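Local coordinates for protein beta-agarase AgaA (Microbulbifer thermotolerans, PDB 3WZ1) that hydrolyses the beta-1,4-galactosidic linkages of agarose from within the chain, releasing mainly neoagarotetraose, through the family 16 catalytic domain described here, at residues 8-13 and 18-23; 57-62 and 243-248; 79-82 and 87-90; 167-172 and 207-212. All blocks are in the same frame, centred on the assembly; numbering follows the deposited sequence.

Contact 1. Residues 8-13 and 18-23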
loop_
_atom_site.group_PDB
_atom_site.type_symbol
_atom_site.label_atom_id
_atom_site.label_comp_id
_atom_site.label_asym_id
_atom_site.label_seq_id
_atom_site.Cartn_x
_atom_site.Cartn_y
_atom_site.Cartn_z
ATOM N N VAL A 8 -4.181 14.232 14.302
ATOM C CA VAL A 8 -5.020 13.496 13.354
ATOM C C VAL A 8 -5.457 12.196 14.022
ATOM O O VAL A 8 -4.653 11.283 14.222
ATOM C CB VAL A 8 -4.286 13.235 12.005
ATOM C CG1 VAL A 8 -5.177 12.515 11.010
ATOM C CG2 VAL A 8 -3.723 14.543 11.448
ATOM N N PRO A 9 -6.742 12.097 14.361
ATOM C CA PRO A 9 -7.112 10.938 15.187
ATOM C C PRO A 9 -7.037 9.607 14.443
ATOM O O PRO A 9 -7.101 9.558 13.223
ATOM C CB PRO A 9 -8.560 11.214 15.598
ATOM C CG PRO A 9 -8.993 12.433 14.881
ATOM C CD PRO A 9 -7.851 13.054 14.170
ATOM N N VAL A 10 -6.926 8.536 15.224
ATOM C CA VAL A 10 -7.125 7.180 14.714
ATOM C C VAL A 10 -8.633 6.880 14.758
ATOM O O VAL A 10 -9.245 6.974 15.813
ATOM C CB VAL A 10 -6.334 6.163 15.566
ATOM C CG1 VAL A 10 -6.634 4.739 15.139
ATOM C CG2 VAL A 10 -4.837 6.425 15.478
ATOM N N PRO A 11 -9.248 6.539 13.611
ATOM C CA PRO A 11 -10.711 6.425 13.556
ATOM C C PRO A 11 -11.280 5.093 14.062
ATOM O O PRO A 11 -12.475 4.992 14.323
ATOM C CB PRO A 11 -11.009 6.622 12.077
ATOM C CG PRO A 11 -9.784 6.093 11.380
ATOM C CD PRO A 11 -8.634 6.435 12.272
ATOM N N ALA A 12 -10.434 4.085 14.197
ATOM C CA ALA A 12 -10.865 2.790 14.694
ATOM C C ALA A 12 -10.981 2.804 16.228
ATOM O O ALA A 12 -10.413 3.671 16.895
ATOM C CB ALA A 12 -9.887 1.709 14.226
ATOM N N ASN A 13 -11.718 1.824 16.744
ATOM C CA ASN A 13 -11.975 1.665 18.185
ATOM C C ASN A 13 -11.035 0.591 18.734
ATOM O O ASN A 13 -11.069 -0.566 18.274
ATOM C CB ASN A 13 -13.423 1.224 18.344
ATOM C CG ASN A 13 -13.849 1.031 19.791
ATOM O OD1 ASN A 13 -13.051 1.031 20.726
ATOM N ND2 ASN A 13 -15.154 0.844 19.972
ATOM N N LYS A 18 -9.103 0.632 26.423
ATOM C CA LYS A 18 -7.853 0.677 25.671
ATOM C C LYS A 18 -7.651 2.007 24.947
ATOM O O LYS A 18 -8.583 2.822 24.825
ATOM C CB LYS A 18 -7.792 -0.466 24.668
ATOM C CG LYS A 18 -7.776 -1.841 25.312
ATOM C CD LYS A 18 -7.044 -2.847 24.440
ATOM C CE LYS A 18 -7.089 -4.256 25.020
ATOM N NZ LYS A 18 -8.347 -4.945 24.692
ATOM N N THR A 19 -6.416 2.186 24.503
ATOM C CA THR A 19 -5.988 3.365 23.773
ATOM C C THR A 19 -4.993 2.941 22.689
ATOM O O THR A 19 -4.492 1.832 22.712
ATOM C CB THR A 19 -5.400 4.396 24.748
ATOM O OG1 THR A 19 -5.196 5.648 24.081
ATOM C CG2 THR A 19 -4.091 3.894 25.363
ATOM N N TRP A 20 -4.755 3.816 21.731
ATOM C CA TRP A 20 -3.841 3.538 20.630
ATOM C C TRP A 20 -2.440 3.971 20.989
ATOM O O TRP A 20 -2.207 5.155 21.273
ATOM C CB TRP A 20 -4.272 4.262 19.369
ATOM C CG TRP A 20 -5.571 3.770 18.808
ATOM C CD1 TRP A 20 -6.763 4.436 18.783
ATOM C CD2 TRP A 20 -5.819 2.493 18.206
ATOM N NE1 TRP A 20 -7.723 3.676 18.197
ATOM C CE2 TRP A 20 -7.180 2.476 17.824
ATOM C CE3 TRP A 20 -5.024 1.373 17.928
ATOM C CZ2 TRP A 20 -7.768 1.379 17.203
ATOM C CZ3 TRP A 20 -5.611 0.289 17.293
ATOM C CH2 TRP A 20 -6.968 0.304 16.935
ATOM N N GLU A 21 -1.511 3.036 20.928
ATOM C CA GLU A 21 -0.109 3.293 21.187
ATOM C C GLU A 21 0.680 3.264 19.874
ATOM O O GLU A 21 0.601 2.304 19.100
ATOM C CB GLU A 21 0.433 2.241 22.142
ATOM C CG GLU A 21 1.880 2.411 22.567
ATOM C CD GLU A 21 2.205 1.495 23.737
ATOM O OE1 GLU A 21 1.880 1.846 24.878
ATOM O OE2 GLU A 21 2.732 0.403 23.505
ATOM N N LEU A 22 1.459 4.312 19.643
ATOM C CA LEU A 22 2.241 4.415 18.418
ATOM C C LEU A 22 3.297 3.339 18.344
ATOM O O LEU A 22 4.109 3.171 19.288
ATOM C CB LEU A 22 2.912 5.784 18.314
ATOM C CG LEU A 22 3.602 6.129 16.982
ATOM C CD1 LEU A 22 2.605 6.505 15.893
ATOM C CD2 LEU A 22 4.584 7.260 17.247
ATOM N N HIS A 23 3.316 2.615 17.231
ATOM C CA HIS A 23 4.305 1.589 16.968
ATOM C C HIS A 23 5.527 2.252 16.326
ATOM O O HIS A 23 5.388 3.143 15.475
ATOM C CB HIS A 23 3.682 0.570 16.011
ATOM C CG HIS A 23 4.557 -0.598 15.702
ATOM N ND1 HIS A 23 5.677 -0.502 14.910
ATOM C CD2 HIS A 23 4.467 -1.895 16.066
ATOM C CE1 HIS A 23 6.247 -1.687 14.804
ATOM N NE2 HIS A 23 5.524 -2.556 15.488
#
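The indole of Trp20 carries this contact, met over one face by Val10 and at its edge by Ala12. CG1 of Val10 lies over the face, 3.5 Å from the centroid of the five-membered ring of Trp20, a CH-pi contact. The same methyl is 3.4 Å from NE1 of Trp20. It reaches the face because CG1 stands anti to the backbone N of Val10 (chi1 174°).

At the ring edge, NE1 of Trp20 gives its N-H to O of Ala12 at 3.0 Å. The bond is bent, with 145° at the hydrogen. The oxygen lies close to the indole plane, but NE1 sits 49° out of the carbonyl plane and so misses the lone pairs. CB of Ala12 touches CZ2 of Trp20 at 3.7 Å. The methyl over the face and the bond at the edge both help to orient the ring. An alanine in place of Trp20 would probably leave the carbonyl of Ala12 without this donor and open a gap beside Val10.

Further out, Tyr192 meets the Trp20 ring edge-to-face, and Tyr103, Tyr272 and Pro274 also touch it. Strand 18-22 pairs with strand 264-276 through backbone bonds of Thr19 and Glu21. The carbonyl of Pro9 is bonded by Arg188. Through the CH-pi contact and the indole N-H to carbonyl bond, Trp20 of strand 18-22 holds the irregular segment 8-13 beside that strand, in the N-terminal part of the GH16 beta-jelly roll.

Contact 2. Residues 57-62 and 243-248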
loop_
_atom_site.group_PDB
_atom_site.type_symbol
_atom_site.label_atom_id
_atom_site.label_comp_id
_atom_site.label_asym_id
_atom_site.label_seq_id
_atom_site.Cartn_x
_atom_site.Cartn_y
_atom_site.Cartn_z
ATOM N N PRO A 57 5.944 -7.871 -10.429
ATOM C CA PRO A 57 4.959 -8.378 -11.358
ATOM C C PRO A 57 5.020 -7.678 -12.693
ATOM O O PRO A 57 5.711 -6.685 -12.864
ATOM C CB PRO A 57 3.649 -8.057 -10.653
ATOM C CG PRO A 57 3.925 -6.791 -9.948
ATOM C CD PRO A 57 5.333 -6.957 -9.446
ATOM N N GLY A 58 4.282 -8.194 -13.658
ATOM C CA GLY A 58 4.101 -7.494 -14.916
ATOM C C GLY A 58 5.424 -7.137 -15.559
ATOM O O GLY A 58 6.343 -7.976 -15.654
ATOM N N LEU A 59 5.533 -5.883 -15.980
ATOM C CA LEU A 59 6.762 -5.322 -16.565
ATOM C C LEU A 59 7.605 -4.586 -15.503
ATOM O O LEU A 59 8.559 -3.897 -15.827
ATOM C CB LEU A 59 6.415 -4.400 -17.733
ATOM C CG LEU A 59 5.571 -5.046 -18.834
ATOM C CD1 LEU A 59 5.174 -4.024 -19.874
ATOM C CD2 LEU A 59 6.307 -6.230 -19.455
ATOM N N THR A 60 7.282 -4.783 -14.229
ATOM C CA THR A 60 7.997 -4.147 -13.128
ATOM C C THR A 60 9.413 -4.711 -12.963
ATOM O O THR A 60 9.613 -5.924 -13.028
ATOM C CB THR A 60 7.307 -4.435 -11.782
ATOM O OG1 THR A 60 5.927 -4.048 -11.870
ATOM C CG2 THR A 60 7.991 -3.755 -10.589
ATOM N N GLU A 61 10.350 -3.815 -12.701
ATOM C CA GLU A 61 11.588 -4.198 -12.090
ATOM C C GLU A 61 11.912 -3.231 -10.963
ATOM O O GLU A 61 12.309 -2.097 -11.203
ATOM C CB GLU A 61 12.716 -4.267 -13.117
ATOM C CG GLU A 61 13.907 -4.995 -12.573
ATOM C CD GLU A 61 15.084 -5.055 -13.539
ATOM O OE1 GLU A 61 14.908 -5.417 -14.718
ATOM O OE2 GLU A 61 16.190 -4.759 -13.070
ATOM N N TRP A 62 11.681 -3.647 -9.718
ATOM C CA TRP A 62 11.955 -2.746 -8.593
ATOM C C TRP A 62 13.431 -2.403 -8.538
ATOM O O TRP A 62 14.282 -3.242 -8.816
ATOM C CB TRP A 62 11.480 -3.325 -7.263
ATOM C CG TRP A 62 9.979 -3.456 -7.181
ATOM C CD1 TRP A 62 9.046 -2.467 -7.437
ATOM C CD2 TRP A 62 9.231 -4.609 -6.774
ATOM N NE1 TRP A 62 7.774 -2.952 -7.233
ATOM C CE2 TRP A 62 7.858 -4.265 -6.836
ATOM C CE3 TRP A 62 9.584 -5.895 -6.349
ATOM C CZ2 TRP A 62 6.847 -5.170 -6.502
ATOM C CZ3 TRP A 62 8.572 -6.787 -6.016
ATOM C CH2 TRP A 62 7.219 -6.421 -6.098
ATOM N N TRP A 243 -2.569 -7.864 -14.596
ATOM C CA TRP A 243 -3.951 -7.709 -15.075
ATOM C C TRP A 243 -4.092 -6.444 -15.928
ATOM O O TRP A 243 -5.041 -6.327 -16.703
ATOM C CB TRP A 243 -4.982 -7.730 -13.924
ATOM C CG TRP A 243 -5.002 -6.489 -13.117
ATOM C CD1 TRP A 243 -4.085 -6.091 -12.167
ATOM C CD2 TRP A 243 -5.957 -5.433 -13.204
ATOM N NE1 TRP A 243 -4.425 -4.872 -11.665
ATOM C CE2 TRP A 243 -5.566 -4.432 -12.283
ATOM C CE3 TRP A 243 -7.121 -5.237 -13.962
ATOM C CZ2 TRP A 243 -6.283 -3.263 -12.101
ATOM C CZ3 TRP A 243 -7.838 -4.070 -13.777
ATOM C CH2 TRP A 243 -7.412 -3.083 -12.856
ATOM N N ARG A 244 -3.163 -5.488 -15.769
ATOM C CA ARG A 244 -3.122 -4.298 -16.603
ATOM C C ARG A 244 -2.232 -4.508 -17.834
ATOM O O ARG A 244 -2.710 -4.418 -18.970
ATOM C CB ARG A 244 -2.649 -3.083 -15.789
ATOM C CG ARG A 244 -3.409 -2.875 -14.469
ATOM C CD ARG A 244 -3.737 -1.415 -14.224
ATOM N NE ARG A 244 -4.946 -1.021 -14.940
ATOM C CZ ARG A 244 -5.383 0.227 -15.061
ATOM N NH1 ARG A 244 -6.523 0.438 -15.725
ATOM N NH2 ARG A 244 -4.717 1.260 -14.557
ATOM N N SER A 245 -0.934 -4.765 -17.636
ATOM C CA SER A 245 0.010 -4.748 -18.749
ATOM C C SER A 245 -0.066 -5.985 -19.644
ATOM O O SER A 245 0.303 -5.892 -20.822
ATOM C CB SER A 245 1.464 -4.555 -18.280
ATOM O OG SER A 245 1.853 -5.557 -17.361
ATOM N N ASP A 246 -0.538 -7.113 -19.129
ATOM C CA ASP A 246 -0.744 -8.295 -19.992
ATOM C C ASP A 246 -1.800 -7.938 -21.024
ATOM O O ASP A 246 -1.856 -8.548 -22.100
ATOM C CB ASP A 246 -1.280 -9.523 -19.254
ATOM C CG ASP A 246 -0.262 -10.195 -18.341
ATOM O OD1 ASP A 246 0.915 -9.813 -18.334
ATOM O OD2 ASP A 246 -0.690 -11.121 -17.610
ATOM N N ASN A 247 -2.663 -6.992 -20.659
ATOM C CA ASN A 247 -3.858 -6.672 -21.407
ATOM C C ASN A 247 -3.813 -5.312 -22.064
ATOM O O ASN A 247 -4.859 -4.802 -22.463
ATOM C CB ASN A 247 -5.074 -6.825 -20.472
ATOM C CG ASN A 247 -5.192 -8.229 -19.907
ATOM O OD1 ASN A 247 -5.282 -8.441 -18.675
ATOM N ND2 ASN A 247 -5.133 -9.202 -20.779
ATOM N N GLY A 248 -2.614 -4.747 -22.203
ATOM C CA GLY A 248 -2.389 -3.553 -23.004
ATOM C C GLY A 248 -2.414 -2.217 -22.289
ATOM O O GLY A 248 -2.425 -1.174 -22.951
#
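Ser245, on helix 242-245, faces a type II' beta turn that runs from Pro57 to Thr60 and leads into strand 60-62 of the jelly roll. The CB of Ser245 is directed at the turn. Its hydroxyl stands between the backbone N and the carbonyl carbon (chi1 57°), which sets OG against the turn backbone, 3.8 Å from CA of Gly58.

Leu59 comes from the side. It sets out pointing neither at the serine nor away from it, and its branch then bends in, so that CD1 of Leu59 rests 4.1 Å from CB of Ser245. The two side chains meet by van der Waals contact alone, a methyl and a methine of leucine alongside the short serine.

Gly58 holds the second position of the turn with positive phi (54°). A side chain there would press on OG of Ser245. The turn is closed by the bond from N of Thr60 to O of Pro57, at 2.8 Å.

The polar link between the segments is indirect. OD2 of Asp240 is bonded by both OG of Ser245 and N of Leu59, and N of Asp240 bonds OG1 of Thr60. Asp240, just before the helix, therefore bonds both segments. This makes the contact a surface contact between a turn and a short helix. OG of Ser245 itself stays 3.9 Å from N of Leu59.

Contact 3. Residues 79-82 and 87-90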
loop_
_atom_site.group_PDB
_atom_site.type_symbol
_atom_site.label_atom_id
_atom_site.label_comp_id
_atom_site.label_asym_id
_atom_site.label_seq_id
_atom_site.Cartn_x
_atom_site.Cartn_y
_atom_site.Cartn_z
ATOM N N GLY A 79 10.547 4.893 -14.159
ATOM C CA GLY A 79 11.265 5.225 -15.390
ATOM C C GLY A 79 11.344 4.035 -16.299
ATOM O O GLY A 79 11.164 2.902 -15.862
ATOM N N ARG A 80 11.594 4.291 -17.576
ATOM C CA ARG A 80 11.781 3.213 -18.537
ATOM C C ARG A 80 13.139 2.567 -18.299
ATOM O O ARG A 80 14.151 3.276 -18.124
ATOM C CB ARG A 80 11.721 3.745 -19.962
ATOM C CG ARG A 80 11.987 2.684 -21.033
ATOM C CD ARG A 80 10.918 1.617 -21.077
ATOM N NE ARG A 80 9.652 2.165 -21.535
ATOM C CZ ARG A 80 8.448 1.759 -21.150
ATOM N NH1 ARG A 80 8.286 0.756 -20.276
ATOM N NH2 ARG A 80 7.372 2.364 -21.652
ATOM N N LYS A 81 13.167 1.236 -18.291
ATOM C CA LYS A 81 14.439 0.515 -18.292
ATOM C C LYS A 81 14.971 0.585 -19.722
ATOM O O LYS A 81 14.310 0.071 -20.637
ATOM C CB LYS A 81 14.239 -0.925 -17.820
ATOM C CG LYS A 81 15.479 -1.788 -17.990
ATOM C CD LYS A 81 15.295 -3.174 -17.416
ATOM C CE LYS A 81 16.583 -3.995 -17.504
ATOM N NZ LYS A 81 16.286 -5.397 -17.103
ATOM N N PRO A 82 16.112 1.268 -19.926
ATOM C CA PRO A 82 16.543 1.536 -21.301
ATOM C C PRO A 82 16.686 0.294 -22.178
ATOM O O PRO A 82 17.219 -0.724 -21.758
ATOM C CB PRO A 82 17.885 2.249 -21.120
ATOM C CG PRO A 82 17.788 2.907 -19.795
ATOM C CD PRO A 82 16.970 1.972 -18.950
ATOM N N VAL A 87 9.735 -1.440 -16.673
ATOM C CA VAL A 87 9.553 -0.202 -15.923
ATOM C C VAL A 87 10.274 -0.334 -14.595
ATOM O O VAL A 87 9.939 -1.178 -13.770
ATOM C CB VAL A 87 8.056 0.056 -15.663
ATOM C CG1 VAL A 87 7.867 1.406 -15.008
ATOM C CG2 VAL A 87 7.228 -0.076 -16.948
ATOM N N TYR A 88 11.292 0.493 -14.402
ATOM C CA TYR A 88 11.925 0.615 -13.112
ATOM C C TYR A 88 10.999 1.359 -12.161
ATOM O O TYR A 88 10.480 2.418 -12.510
ATOM C CB TYR A 88 13.256 1.370 -13.221
ATOM C CG TYR A 88 14.433 0.617 -13.814
ATOM C CD1 TYR A 88 14.643 -0.727 -13.550
ATOM C CD2 TYR A 88 15.382 1.306 -14.558
ATOM C CE1 TYR A 88 15.757 -1.392 -14.062
ATOM C CE2 TYR A 88 16.497 0.659 -15.069
ATOM C CZ TYR A 88 16.664 -0.689 -14.807
ATOM O OH TYR A 88 17.786 -1.354 -15.288
ATOM N N LEU A 89 10.781 0.777 -10.987
ATOM C CA LEU A 89 9.856 1.330 -9.983
ATOM C C LEU A 89 10.435 1.290 -8.580
ATOM O O LEU A 89 11.139 0.338 -8.205
ATOM C CB LEU A 89 8.520 0.560 -9.986
ATOM C CG LEU A 89 7.734 0.589 -11.288
ATOM C CD1 LEU A 89 6.518 -0.315 -11.208
ATOM C CD2 LEU A 89 7.308 2.014 -11.605
ATOM N N GLY A 90 10.103 2.295 -7.774
ATOM C CA GLY A 90 10.507 2.297 -6.383
ATOM C C GLY A 90 9.766 1.274 -5.546
ATOM O O GLY A 90 8.610 0.907 -5.840
#
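The side chain of Lys81 leaves with CG anti to the backbone N (chi1 171°) and stays extended to NZ, which lays it across the ring of Tyr88. The tyrosine has CG anti to its own carbonyl carbon (chi1 -75°), which places its ring beside the lysine chain. CB of Lys81 sits over the ring centre of Tyr88, 3.9 Å from the centroid, as a CH-pi contact. Farther along, CG of Lys81 is 3.6 Å from CZ of Tyr88. Pro82 adds its CD at 4.1 Å from CE2 of Tyr88.

The backbones form an antiparallel hairpin. Gly79 and Tyr88 are a hydrogen-bonded pair. N of Gly79 bonds O of Tyr88 at 3.0 Å, and N of Tyr88 bonds O of Gly79 at 2.8 Å. Arg80 and Val87 form the next, non-hydrogen-bonded pair. Their side chains lie on the other face from Tyr88, where NH1 of Arg80 comes 3.6 Å from CG2 of Val87.

Both charged ends have partners outside the paired strands. NE of Arg80 makes a salt bridge with Asp253, and NH1 bonds the carbonyl of Gln86. NZ of Lys81 makes a salt bridge with Glu61 on the neighbouring strand 60-62. Lys81 therefore does two jobs: its methylenes cover an aromatic face, while its ammonium group ties the hairpin to the next strand, where the carboxylate of Glu61 probably offsets its charge.

Contact 4. Residues 167-172 and 207-212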
loop_
_atom_site.group_PDB
_atom_site.type_symbol
_atom_site.label_atom_id
_atom_site.label_comp_id
_atom_site.label_asym_id
_atom_site.label_seq_id
_atom_site.Cartn_x
_atom_site.Cartn_y
_atom_site.Cartn_z
ATOM N N PRO A 167 -11.539 -10.537 -2.380
ATOM C CA PRO A 167 -12.951 -10.175 -2.582
ATOM C C PRO A 167 -13.117 -9.451 -3.897
ATOM O O PRO A 167 -12.212 -8.734 -4.314
ATOM C CB PRO A 167 -13.256 -9.242 -1.402
ATOM C CG PRO A 167 -12.219 -9.571 -0.380
ATOM C CD PRO A 167 -10.986 -9.922 -1.154
ATOM N N THR A 168 -14.259 -9.657 -4.557
ATOM C CA THR A 168 -14.509 -9.027 -5.854
ATOM C C THR A 168 -15.888 -8.364 -5.955
ATOM O O THR A 168 -16.337 -8.030 -7.060
ATOM C CB THR A 168 -14.360 -10.028 -7.013
ATOM O OG1 THR A 168 -15.211 -11.153 -6.782
ATOM C CG2 THR A 168 -12.941 -10.513 -7.167
ATOM N N ASP A 169 -16.555 -8.147 -4.828
ATOM C CA ASP A 169 -17.831 -7.413 -4.844
ATOM C C ASP A 169 -17.592 -5.952 -5.219
ATOM O O ASP A 169 -16.461 -5.448 -5.142
ATOM C CB ASP A 169 -18.557 -7.519 -3.514
ATOM C CG ASP A 169 -17.743 -6.963 -2.362
ATOM O OD1 ASP A 169 -16.716 -7.601 -2.026
ATOM O OD2 ASP A 169 -18.140 -5.919 -1.822
ATOM N N ALA A 170 -18.644 -5.257 -5.648
ATOM C CA ALA A 170 -18.512 -3.879 -6.132
ATOM C C ALA A 170 -17.905 -2.913 -5.126
ATOM O O ALA A 170 -17.180 -1.985 -5.501
ATOM C CB ALA A 170 -19.858 -3.336 -6.601
ATOM N N GLY A 171 -18.191 -3.116 -3.832
ATOM C CA GLY A 171 -17.695 -2.232 -2.808
ATOM C C GLY A 171 -16.198 -2.336 -2.567
ATOM O O GLY A 171 -15.648 -1.497 -1.883
ATOM N N SER A 172 -15.543 -3.322 -3.180
ATOM C CA SER A 172 -14.073 -3.390 -3.110
ATOM C C SER A 172 -13.384 -2.306 -3.943
ATOM O O SER A 172 -12.155 -2.140 -3.851
ATOM C CB SER A 172 -13.579 -4.775 -3.515
ATOM O OG SER A 172 -13.813 -5.028 -4.897
ATOM N N LEU A 207 -14.938 5.370 8.369
ATOM C CA LEU A 207 -15.111 3.959 8.033
ATOM C C LEU A 207 -15.885 3.864 6.734
ATOM O O LEU A 207 -17.022 4.365 6.657
ATOM C CB LEU A 207 -15.879 3.231 9.148
ATOM C CG LEU A 207 -16.196 1.759 8.899
ATOM C CD1 LEU A 207 -14.924 0.937 8.897
ATOM C CD2 LEU A 207 -17.138 1.235 9.969
ATOM N N VAL A 208 -15.318 3.190 5.732
ATOM C CA VAL A 208 -16.011 3.008 4.452
ATOM C C VAL A 208 -16.318 1.556 4.084
ATOM O O VAL A 208 -17.174 1.320 3.228
ATOM C CB VAL A 208 -15.260 3.694 3.282
ATOM C CG1 VAL A 208 -15.141 5.185 3.530
ATOM C CG2 VAL A 208 -13.884 3.082 3.033
ATOM N N ARG A 209 -15.664 0.581 4.711
ATOM C CA ARG A 209 -15.897 -0.824 4.372
ATOM C C ARG A 209 -15.412 -1.709 5.493
ATOM O O ARG A 209 -14.311 -1.507 6.028
ATOM C CB ARG A 209 -15.159 -1.189 3.075
ATOM C CG ARG A 209 -15.219 -2.651 2.664
ATOM C CD ARG A 209 -14.639 -2.787 1.268
ATOM N NE ARG A 209 -14.467 -4.148 0.790
ATOM C CZ ARG A 209 -15.385 -4.881 0.156
ATOM N NH1 ARG A 209 -16.623 -4.421 -0.042
ATOM N NH2 ARG A 209 -15.059 -6.079 -0.289
ATOM N N THR A 210 -16.206 -2.734 5.808
ATOM C CA THR A 210 -15.830 -3.744 6.777
ATOM C C THR A 210 -15.833 -5.078 6.063
ATOM O O THR A 210 -16.804 -5.426 5.383
ATOM C CB THR A 210 -16.798 -3.761 7.977
ATOM O OG1 THR A 210 -16.738 -2.505 8.647
ATOM C CG2 THR A 210 -16.428 -4.857 8.944
ATOM N N VAL A 211 -14.745 -5.822 6.203
ATOM C CA VAL A 211 -14.599 -7.128 5.599
ATOM C C VAL A 211 -14.424 -8.124 6.742
ATOM O O VAL A 211 -13.369 -8.173 7.369
ATOM C CB VAL A 211 -13.386 -7.138 4.649
ATOM C CG1 VAL A 211 -13.149 -8.532 4.079
ATOM C CG2 VAL A 211 -13.607 -6.118 3.533
ATOM N N SER A 212 -15.463 -8.917 7.016
ATOM C CA SER A 212 -15.526 -9.674 8.258
ATOM C C SER A 212 -16.143 -11.056 8.021
ATOM O O SER A 212 -17.190 -11.152 7.394
ATOM C CB SER A 212 -16.338 -8.909 9.297
ATOM O OG SER A 212 -16.151 -9.470 10.596
#
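Strand 206-212 carries a classic beta bulge, in which Val208 and Arg209 both face Tyr201 of the adjacent strand. From this bulge Arg209 reaches to the loop 167-172. CG stands anti to the backbone N and the chain is extended from there to NE, a straight arm that carries the guanidinium out to Asp169.

The salt bridge is bidentate and end-on. NH2 of Arg209 bonds OD1 of Asp169 at 2.8 Å, and NH1 of Arg209 bonds OD2 of Asp169 at 2.8 Å. Both bonds are fairly straight, at 165° and 161°. Each oxygen uses its syn lone pair, and the two planes are only 21° apart.

Other loop atoms frame the guanidinium. C of Gly171 lies over one face, 3.3 Å from NH1 of Arg209. CB of Pro167 sits at the edge, 3.8 Å from NH2 of Arg209. The loop holds its own shape through O of Asp169, which accepts from N of Ser172 and from OG of Ser172, the latter at 2.7 Å. A leucine in place of Arg209 would probably leave the carboxylate of Asp169 without its charged mate and the loop less firmly tied to the strand.

Leu152 and Ile216 also touch the arginine chain. The side chain of Ser172 is about 9 Å from that of Glu134, the predicted proton donor, so the loop lies near the predicted active site. The pattern is a bidentate, end-on arginine-carboxylate salt bridge, here joining a jelly-roll strand to a loop of the GH16 catalytic domain.

In the fold
All four contacts lie in the GH16 domain, toward its periphery. Contact 2 is a surface contact; contacts 1, 3 and 4 are partly buried. Contacts 2 and 3 touch and share neighbouring strands 60-62 and 87-94, with contact 3 nested in the long loop closed by contact 2. Contact 1 lies on the other side of the chain's centre, its centre about 37 Å from each of theirs. Contact 4 comes nearest to contact 1, about 6 Å between nearest atoms, without touching it. The chemistry differs: aromatic packing with one indole hydrogen bond near the N-terminus, a small van der Waals touch at a turn with its polar link through Asp240, strand pairing in the hairpin, and charge pairing near the predicted catalytic residues.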